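PDB 4UAP: glycosyl hydrolase, family 31/fibronectin type III domain protein from Clostridium perfringens, which binds N-acetylgalactosamine through a calcium-containing family 32 carbohydrate-binding module, probably helping to direct the parent glycoside hydrolase to galacto-configured glycans. Local coordinates for residues S35-K40 and K137-N143. Numbering follows the deposited sequence.
With CA (calcium ion), chain D.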
# COMPACT_ATOMS: atom_id res chain seq x y z
N SER A 35 3.14 13.39 -0.20
CA SER A 35 1.96 12.52 -0.09
C SER A 35 2.28 11.06 0.24
O SER A 35 1.42 10.33 0.74
CB SER A 35 1.16 12.53 -1.41
OG SER A 35 0.76 13.84 -1.78
N ARG A 36 3.50 10.63 -0.05
CA ARG A 36 3.79 9.20 -0.19
C ARG A 36 4.38 8.51 1.04
O ARG A 36 5.02 9.15 1.88
CB ARG A 36 4.78 8.98 -1.35
CG ARG A 36 4.35 9.53 -2.69
CD ARG A 36 5.20 8.92 -3.80
NE ARG A 36 6.62 8.95 -3.44
CZ ARG A 36 7.47 9.92 -3.77
NH1 ARG A 36 7.06 10.97 -4.49
NH2 ARG A 36 8.73 9.85 -3.38
N MET A 37 4.14 7.20 1.11
CA MET A 37 4.95 6.27 1.90
C MET A 37 6.03 5.70 0.98
O MET A 37 5.71 5.16 -0.09
CB MET A 37 4.09 5.13 2.48
CG MET A 37 4.86 4.14 3.38
SD MET A 37 4.26 2.42 3.35
CE MET A 37 5.00 1.93 1.80
N ASP A 38 7.29 5.83 1.38
CA ASP A 38 8.43 5.33 0.61
C ASP A 38 9.30 4.42 1.48
O ASP A 38 9.54 4.72 2.65
CB ASP A 38 9.30 6.49 0.09
CG ASP A 38 8.77 7.14 -1.19
OD1 ASP A 38 7.57 7.05 -1.53
OD2 ASP A 38 9.60 7.78 -1.87
N LEU A 39 9.80 3.34 0.89
CA LEU A 39 10.91 2.60 1.48
C LEU A 39 12.10 3.56 1.60
O LEU A 39 12.18 4.54 0.85
CB LEU A 39 11.27 1.40 0.60
CG LEU A 39 11.14 0.03 1.26
CD1 LEU A 39 9.73 -0.19 1.77
CD2 LEU A 39 11.58 -1.07 0.30
N LYS A 40 13.02 3.29 2.53
CA LYS A 40 14.17 4.18 2.74
C LYS A 40 14.87 4.57 1.44
O LYS A 40 15.21 3.72 0.62
CB LYS A 40 15.19 3.53 3.68
CG LYS A 40 14.82 3.53 5.15
CD LYS A 40 15.96 2.95 5.99
CE LYS A 40 15.57 2.85 7.46
NZ LYS A 40 14.89 4.08 7.95
N LYS A 137 14.43 -4.34 -5.21
CA LYS A 137 13.80 -4.79 -3.97
C LYS A 137 14.05 -3.84 -2.80
O LYS A 137 13.54 -4.07 -1.70
CB LYS A 137 14.28 -6.20 -3.62
CG LYS A 137 15.71 -6.24 -3.08
CD LYS A 137 16.03 -7.61 -2.45
CE LYS A 137 17.33 -7.58 -1.65
NZ LYS A 137 18.51 -7.22 -2.49
N ASN A 138 14.83 -2.79 -3.00
CA ASN A 138 15.04 -1.81 -1.93
C ASN A 138 14.29 -0.50 -2.18
O ASN A 138 14.57 0.51 -1.54
CB ASN A 138 16.53 -1.50 -1.75
CG ASN A 138 17.34 -2.73 -1.40
OD1 ASN A 138 18.29 -3.06 -2.10
ND2 ASN A 138 16.97 -3.42 -0.32
N THR A 139 13.32 -0.53 -3.10
CA THR A 139 12.63 0.69 -3.50
C THR A 139 11.12 0.46 -3.59
O THR A 139 10.67 -0.56 -4.11
CB THR A 139 13.17 1.20 -4.86
OG1 THR A 139 14.60 1.33 -4.79
CG2 THR A 139 12.56 2.55 -5.23
N LEU A 140 10.34 1.42 -3.10
CA LEU A 140 8.89 1.33 -3.14
C LEU A 140 8.28 2.69 -2.81
O LEU A 140 8.69 3.32 -1.84
CB LEU A 140 8.36 0.29 -2.15
CG LEU A 140 6.83 0.15 -2.11
CD1 LEU A 140 6.32 -0.48 -3.41
CD2 LEU A 140 6.38 -0.63 -0.90
N ALA A 141 7.31 3.12 -3.61
CA ALA A 141 6.58 4.34 -3.33
C ALA A 141 5.09 4.10 -3.53
O ALA A 141 4.66 3.62 -4.57
CB ALA A 141 7.06 5.49 -4.24
N ILE A 142 4.31 4.43 -2.51
CA ILE A 142 2.86 4.34 -2.59
C ILE A 142 2.25 5.66 -2.12
O ILE A 142 2.62 6.17 -1.06
CB ILE A 142 2.32 3.17 -1.73
CG1 ILE A 142 2.90 1.84 -2.23
CG2 ILE A 142 0.79 3.16 -1.73
CD1 ILE A 142 2.57 0.63 -1.31
N ASN A 143 1.34 6.23 -2.91
CA ASN A 143 0.72 7.51 -2.55
C ASN A 143 -0.30 7.40 -1.43
O ASN A 143 -0.37 8.24 -0.55
CB ASN A 143 0.01 8.12 -3.77
CG ASN A 143 0.93 8.34 -4.94
OD1 ASN A 143 2.15 8.15 -4.83
ND2 ASN A 143 0.36 8.75 -6.07
CA CA D . -0.89 9.81 1.05
O HOH W 1 11.90 3.87 -1.90
O HOH W 2 15.73 1.14 1.02
O HOH W 3 14.64 3.47 -2.08
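Met37 and Ile142 form an antiparallel hydrogen-bonded pair, Met37 N giving to Ile142 O at 2.8 Å and Ile142 N returning a nearly straight bond (172°) to Met37 O. Asp38 and Ala141 follow as a non-hydrogen-bonded pair, and one further backbone bond, Leu39 N to Leu140 O (2.9 Å), follows beyond the short strand. Past it water takes over: one molecule links Leu39 O to Leu140 N, and two others each join Lys40 O to Asn138 O. At the opposite end calcium ties the two segments together through Ser35 O (2.4 Å) and Asn143 O (2.3 Å), with Lys23, Asp26, Thr28 and Glu144 completing the site.

On the face carrying Asp38 and Ala141, the Asp38 carboxylate is gripped side-on by Arg36, NE to OD1 and NH2 to OD2, the latter 2.7 Å. The Ala141 CB methyl lies against the pair, 3.2 Å from Asp38 OD1 and 3.6 Å from Arg36 NE. With Asp33 and Ser31 O taking NH1, the pairing should help hold the guanidinium steady beside the bound sugar, which Arg36 touches.

On the other face, Met37 leaves with CG anti to the backbone N (chi1 -177°), then bends to set CE 4.0 Å from Leu140 CD2 and near Ile142 CD1. This apolar group faces the interior of the beta-sandwich, where Met37 meets Phe55 and Met57 of strand 55-61, and Leu140 and Ile142 meet Met87 of strand 87-96. Within its own sheet, strand 141-149 also pairs antiparallel with strand 64-74.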